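Local structure of cytidylyltransferase (Leptospira borgpetersenii serovar Hardjo-bovis, 6OEW) at residues V54-E68 and V76-Y90. The protein probably transfers a cytidylyl group from CTP to a sugar or related acceptor in a metal-dependent reaction. Numbering follows the deposited sequence.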
loop_
_atom_site.group_PDB
_atom_site.type_symbol
_atom_site.label_atom_id
_atom_site.label_comp_id
_atom_site.label_asym_id
_atom_site.label_seq_id
_atom_site.Cartn_x
_atom_site.Cartn_y
_atom_site.Cartn_z
ATOM N N VAL A 54 5.574 -4.378 10.543
ATOM C CA VAL A 54 4.726 -3.360 9.941
ATOM C C VAL A 54 4.998 -2.060 10.677
ATOM O O VAL A 54 5.047 -2.043 11.914
ATOM C CB VAL A 54 3.239 -3.742 10.038
ATOM C CG1 VAL A 54 2.362 -2.613 9.566
ATOM C CG2 VAL A 54 2.962 -4.976 9.197
ATOM N N VAL A 55 5.221 -0.988 9.925
ATOM C CA VAL A 55 5.383 0.350 10.489
ATOM C C VAL A 55 4.484 1.296 9.705
ATOM O O VAL A 55 4.454 1.244 8.468
ATOM C CB VAL A 55 6.845 0.836 10.432
ATOM C CG1 VAL A 55 7.028 2.106 11.296
ATOM C CG2 VAL A 55 7.846 -0.307 10.836
ATOM N N VAL A 56 3.753 2.155 10.415
ATOM C CA VAL A 56 3.020 3.244 9.778
ATOM C C VAL A 56 3.913 4.476 9.769
ATOM O O VAL A 56 4.430 4.902 10.816
ATOM C CB VAL A 56 1.690 3.526 10.500
ATOM C CG1 VAL A 56 1.034 4.811 9.963
ATOM C CG2 VAL A 56 0.731 2.345 10.365
ATOM N N LEU A 57 4.114 5.042 8.584
ATOM C CA LEU A 57 4.963 6.203 8.388
ATOM C C LEU A 57 4.037 7.388 8.146
ATOM O O LEU A 57 3.356 7.440 7.119
ATOM C CB LEU A 57 5.888 6.024 7.198
ATOM C CG LEU A 57 7.196 5.236 7.356
ATOM C CD1 LEU A 57 6.933 3.853 7.959
ATOM C CD2 LEU A 57 7.842 5.149 5.990
ATOM N N THR A 58 4.050 8.359 9.054
ATOM C CA THR A 58 3.152 9.500 8.893
ATOM C C THR A 58 3.951 10.785 9.115
ATOM O O THR A 58 5.188 10.753 9.109
ATOM C CB THR A 58 1.950 9.353 9.845
ATOM O OG1 THR A 58 0.944 10.342 9.541
ATOM C CG2 THR A 58 2.389 9.472 11.312
ATOM N N THR A 59 3.285 11.931 9.256
ATOM C CA THR A 59 3.996 13.189 9.430
ATOM C C THR A 59 4.054 13.566 10.905
ATOM O O THR A 59 3.425 12.944 11.761
ATOM C CB THR A 59 3.341 14.350 8.655
ATOM O OG1 THR A 59 2.334 14.932 9.484
ATOM C CG2 THR A 59 2.689 13.856 7.350
ATOM N N GLU A 60 4.788 14.635 11.176
ATOM C CA GLU A 60 4.921 15.202 12.511
ATOM C C GLU A 60 3.848 16.232 12.827
ATOM O O GLU A 60 3.860 16.803 13.927
ATOM C CB GLU A 60 6.299 15.850 12.668
ATOM C CG GLU A 60 7.455 14.865 12.420
ATOM C CD GLU A 60 8.815 15.466 12.751
ATOM O OE1 GLU A 60 9.733 15.417 11.896
ATOM O OE2 GLU A 60 8.962 15.986 13.870
ATOM N N GLU A 61 2.939 16.487 11.893
ATOM C CA GLU A 61 1.903 17.480 12.132
ATOM C C GLU A 61 0.906 16.964 13.164
ATOM O O GLU A 61 0.636 15.762 13.261
ATOM C CB GLU A 61 1.208 17.842 10.822
ATOM C CG GLU A 61 2.140 18.595 9.876
ATOM C CD GLU A 61 1.507 18.944 8.546
ATOM O OE1 GLU A 61 0.268 18.842 8.408
ATOM O OE2 GLU A 61 2.264 19.334 7.633
ATOM N N ASN A 62 0.370 17.902 13.953
ATOM C CA ASN A 62 -0.529 17.547 15.051
ATOM C C ASN A 62 -1.713 16.705 14.586
ATOM O O ASN A 62 -2.177 15.829 15.329
ATOM C CB ASN A 62 -1.017 18.818 15.753
ATOM C CG ASN A 62 0.055 19.423 16.663
ATOM O OD1 ASN A 62 0.899 18.708 17.218
ATOM N ND2 ASN A 62 0.028 20.733 16.810
ATOM N N ILE A 63 -2.200 16.926 13.364
ATOM C CA ILE A 63 -3.383 16.194 12.924
ATOM C C ILE A 63 -3.089 14.708 12.844
ATOM O O ILE A 63 -3.993 13.877 12.978
ATOM C CB ILE A 63 -3.909 16.727 11.574
ATOM C CG1 ILE A 63 -5.209 16.015 11.213
ATOM C CG2 ILE A 63 -2.880 16.543 10.467
ATOM C CD1 ILE A 63 -6.286 16.898 10.821
ATOM N N ASP A 64 -1.834 14.349 12.650
ATOM C CA ASP A 64 -1.486 12.951 12.490
ATOM C C ASP A 64 -1.237 12.263 13.820
ATOM O O ASP A 64 -0.825 11.091 13.832
ATOM C CB ASP A 64 -0.289 12.831 11.563
ATOM C CG ASP A 64 -0.694 12.975 10.108
ATOM O OD1 ASP A 64 -1.691 12.330 9.707
ATOM O OD2 ASP A 64 -0.038 13.729 9.377
ATOM N N ASP A 65 -1.469 12.963 14.935
ATOM C CA ASP A 65 -1.692 12.265 16.192
ATOM C C ASP A 65 -2.787 11.219 16.019
ATOM O O ASP A 65 -2.730 10.144 16.628
ATOM C CB ASP A 65 -2.079 13.250 17.303
ATOM C CG ASP A 65 -0.951 14.216 17.672
ATOM O OD1 ASP A 65 0.144 14.174 17.058
ATOM O OD2 ASP A 65 -1.181 15.046 18.573
ATOM N N LYS A 66 -3.783 11.514 15.182
ATOM C CA LYS A 66 -4.842 10.546 14.920
ATOM C C LYS A 66 -4.281 9.303 14.235
ATOM O O LYS A 66 -4.619 8.176 14.609
ATOM C CB LYS A 66 -5.939 11.194 14.074
ATOM C CG LYS A 66 -7.151 10.304 13.828
ATOM C CD LYS A 66 -7.792 9.896 15.137
ATOM C CE LYS A 66 -8.949 8.944 14.903
ATOM N NZ LYS A 66 -9.373 8.258 16.158
ATOM N N THR A 67 -3.415 9.497 13.234
ATOM C CA THR A 67 -2.764 8.374 12.550
ATOM C C THR A 67 -1.932 7.549 13.521
ATOM O O THR A 67 -2.007 6.308 13.526
ATOM C CB THR A 67 -1.900 8.916 11.399
ATOM O OG1 THR A 67 -2.650 9.925 10.691
ATOM C CG2 THR A 67 -1.487 7.795 10.396
ATOM N N GLU A 68 -1.135 8.215 14.357
ATOM C CA GLU A 68 -0.386 7.487 15.374
ATOM C C GLU A 68 -1.328 6.713 16.294
ATOM O O GLU A 68 -1.061 5.549 16.633
ATOM C CB GLU A 68 0.494 8.455 16.168
ATOM C CG GLU A 68 1.263 7.799 17.291
ATOM C CD GLU A 68 2.021 8.785 18.138
ATOM O OE1 GLU A 68 1.959 10.008 17.850
ATOM O OE2 GLU A 68 2.673 8.343 19.103
ATOM N N VAL A 76 1.015 -1.654 15.996
ATOM C CA VAL A 76 2.113 -1.580 15.043
ATOM C C VAL A 76 2.968 -0.363 15.388
ATOM O O VAL A 76 2.570 0.509 16.162
ATOM C CB VAL A 76 1.616 -1.550 13.579
ATOM C CG1 VAL A 76 0.600 -2.685 13.329
ATOM C CG2 VAL A 76 1.006 -0.268 13.271
ATOM N N SER A 77 4.184 -0.335 14.849
ATOM C CA SER A 77 5.075 0.770 15.160
ATOM C C SER A 77 4.761 1.957 14.272
ATOM O O SER A 77 4.081 1.837 13.251
ATOM C CB SER A 77 6.532 0.350 14.984
ATOM O OG SER A 77 6.817 -0.742 15.836
ATOM N N VAL A 78 5.252 3.130 14.688
ATOM C CA VAL A 78 4.950 4.386 14.022
ATOM C C VAL A 78 6.233 5.169 13.833
ATOM O O VAL A 78 7.022 5.312 14.773
ATOM C CB VAL A 78 3.969 5.252 14.835
ATOM C CG1 VAL A 78 3.698 6.550 14.083
ATOM C CG2 VAL A 78 2.678 4.507 15.088
ATOM N N PHE A 79 6.416 5.717 12.636
ATOM C CA PHE A 79 7.517 6.625 12.356
ATOM C C PHE A 79 6.925 7.940 11.864
ATOM O O PHE A 79 6.113 7.947 10.937
ATOM C CB PHE A 79 8.484 6.057 11.307
ATOM C CG PHE A 79 9.616 6.978 11.034
ATOM C CD1 PHE A 79 10.751 6.940 11.833
ATOM C CD2 PHE A 79 9.522 7.947 10.046
ATOM C CE1 PHE A 79 11.788 7.836 11.630
ATOM C CE2 PHE A 79 10.559 8.858 9.842
ATOM C CZ PHE A 79 11.685 8.802 10.644
ATOM N N ARG A 80 7.317 9.038 12.496
ATOM C CA ARG A 80 6.785 10.356 12.171
ATOM C C ARG A 80 7.904 11.212 11.608
ATOM O O ARG A 80 8.881 11.517 12.309
ATOM C CB ARG A 80 6.152 10.983 13.410
ATOM C CG ARG A 80 5.075 10.047 13.969
ATOM C CD ARG A 80 4.151 10.718 14.970
ATOM N NE ARG A 80 3.416 11.827 14.363
ATOM C CZ ARG A 80 2.443 12.509 14.978
ATOM N NH1 ARG A 80 2.069 12.181 16.217
ATOM N NH2 ARG A 80 1.841 13.534 14.357
ATOM N N GLY A 81 7.758 11.611 10.351
ATOM C CA GLY A 81 8.813 12.325 9.642
ATOM C C GLY A 81 8.270 13.263 8.590
ATOM O O GLY A 81 7.182 13.837 8.753
ATOM N N SER A 82 9.010 13.393 7.488
ATOM C CA SER A 82 8.788 14.474 6.532
ATOM C C SER A 82 7.406 14.387 5.897
ATOM O O SER A 82 6.968 13.325 5.471
ATOM C CB SER A 82 9.850 14.436 5.435
ATOM O OG SER A 82 9.564 15.371 4.405
ATOM N N ALA A 83 6.733 15.544 5.790
ATOM C CA ALA A 83 5.398 15.538 5.200
ATOM C C ALA A 83 5.445 15.264 3.696
ATOM O O ALA A 83 4.702 14.414 3.187
ATOM C CB ALA A 83 4.686 16.870 5.497
ATOM N N ASN A 84 6.301 15.985 2.961
ATOM C CA ASN A 84 6.316 15.899 1.502
ATOM C C ASN A 84 7.522 15.178 0.914
ATOM O O ASN A 84 7.527 14.893 -0.292
ATOM C CB ASN A 84 6.252 17.300 0.885
ATOM C CG ASN A 84 5.045 18.078 1.345
ATOM O OD1 ASN A 84 5.151 19.245 1.732
ATOM N ND2 ASN A 84 3.884 17.433 1.315
ATOM N N ASP A 85 8.546 14.882 1.705
ATOM C CA ASP A 85 9.700 14.161 1.177
ATOM C C ASP A 85 9.551 12.714 1.622
ATOM O O ASP A 85 10.043 12.310 2.677
ATOM C CB ASP A 85 11.007 14.802 1.636
ATOM C CG ASP A 85 12.228 14.195 0.953
ATOM O OD1 ASP A 85 12.173 13.037 0.498
ATOM O OD2 ASP A 85 13.265 14.874 0.906
ATOM N N LEU A 86 8.841 11.929 0.800
ATOM C CA LEU A 86 8.587 10.535 1.134
ATOM C C LEU A 86 9.843 9.693 0.989
ATOM O O LEU A 86 9.972 8.664 1.659
ATOM C CB LEU A 86 7.465 9.972 0.256
ATOM C CG LEU A 86 6.029 10.240 0.761
ATOM C CD1 LEU A 86 5.747 9.428 2.043
ATOM C CD2 LEU A 86 5.738 11.731 0.957
ATOM N N ILE A 87 10.763 10.082 0.100
ATOM C CA ILE A 87 12.028 9.358 0.042
ATOM C C ILE A 87 12.743 9.474 1.380
ATOM O O ILE A 87 13.247 8.477 1.920
ATOM C CB ILE A 87 12.894 9.862 -1.125
ATOM C CG1 ILE A 87 12.275 9.439 -2.464
ATOM C CG2 ILE A 87 14.331 9.278 -1.026
ATOM C CD1 ILE A 87 13.117 9.876 -3.675
ATOM N N GLN A 88 12.765 10.682 1.959
ATOM C CA GLN A 88 13.408 10.857 3.260
ATOM C C GLN A 88 12.639 10.128 4.352
ATOM O O GLN A 88 13.249 9.524 5.242
ATOM C CB GLN A 88 13.548 12.337 3.624
ATOM C CG GLN A 88 14.304 12.546 4.956
ATOM C CD GLN A 88 14.114 13.942 5.571
ATOM O OE1 GLN A 88 13.160 14.194 6.326
ATOM N NE2 GLN A 88 15.036 14.847 5.259
ATOM N N ARG A 89 11.306 10.193 4.323
ATOM C CA ARG A 89 10.521 9.503 5.346
ATOM C C ARG A 89 10.766 7.996 5.303
ATOM O O ARG A 89 10.922 7.356 6.355
ATOM C CB ARG A 89 9.032 9.793 5.177
ATOM C CG ARG A 89 8.228 9.553 6.461
ATOM C CD ARG A 89 6.720 9.402 6.217
ATOM N NE ARG A 89 6.150 10.607 5.612
ATOM C CZ ARG A 89 4.903 10.679 5.160
ATOM N NH1 ARG A 89 4.091 9.615 5.268
ATOM N NH2 ARG A 89 4.464 11.820 4.616
ATOM N N TYR A 90 10.802 7.409 4.097
ATOM C CA TYR A 90 11.030 5.965 3.983
ATOM C C TYR A 90 12.471 5.608 4.299
ATOM O O TYR A 90 12.745 4.545 4.875
ATOM C CB TYR A 90 10.681 5.467 2.585
ATOM C CG TYR A 90 9.266 4.999 2.473
ATOM C CD1 TYR A 90 8.230 5.917 2.333
ATOM C CD2 TYR A 90 8.954 3.639 2.529
ATOM C CE1 TYR A 90 6.922 5.502 2.243
ATOM C CE2 TYR A 90 7.648 3.211 2.441
ATOM C CZ TYR A 90 6.636 4.154 2.306
ATOM O OH TYR A 90 5.331 3.721 2.223
HETATM O O HOH W 1 4.881 -3.348 14.162
HETATM O O HOH W 2 5.967 16.437 9.339
#
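Arg80 reaches from strand 77-81 past Thr59 to the start of helix 65-73, and its guanidinium meets acceptors around its edge. Arg80 NE (2.8 Å) and Arg80 NH2 both donate to Thr59 O, which lies in the guanidinium plane; the bend of Arg80 at chi3 (62°) swings NE round to this oxygen. Arg80 NH1 and NH2 converge end-on on Asp65 OD1, with 2.9 Å from NH1. Arg80 NH1 also forms a salt bridge to Glu68 OE1 at 2.7 Å, and the two carboxylates stand steeply to the guanidinium, 86° for Asp65 and 75° for Glu68. Asp64 O lies over one face. Thr59 OG1 is engaged too, accepting from Glu61 N in an ST turn and bonding to Asp64 OD2. Between the two parallel strands, backbone bonds run Val56 N to Ser77 O, Phe79 N to Val56 O, Thr58 N to Phe79 O and Gly81 N to Thr58 O (3.0 Å). One water joins Val54 O to Ser77 N, and a second joins Glu60 N to Gly81 O. On the opposite face of the sheet from Arg80, Arg89 NE (2.8 Å) and Arg89 NH2 grip Ser82 O side-on, and Arg89 NH1 adds a weak bond to Leu57 O. Leu57 CD2 sits over the Tyr90 ring, 3.6 Å from its centroid; the Tyr90 hydroxyl bonds to Leu14 O on strand 11-16. Together, strand 54-59, helix 65-73 and edge strand 77-81 form a beta-alpha-beta crossover of the Rossmann-like GT-A nucleotidyltransferase fold.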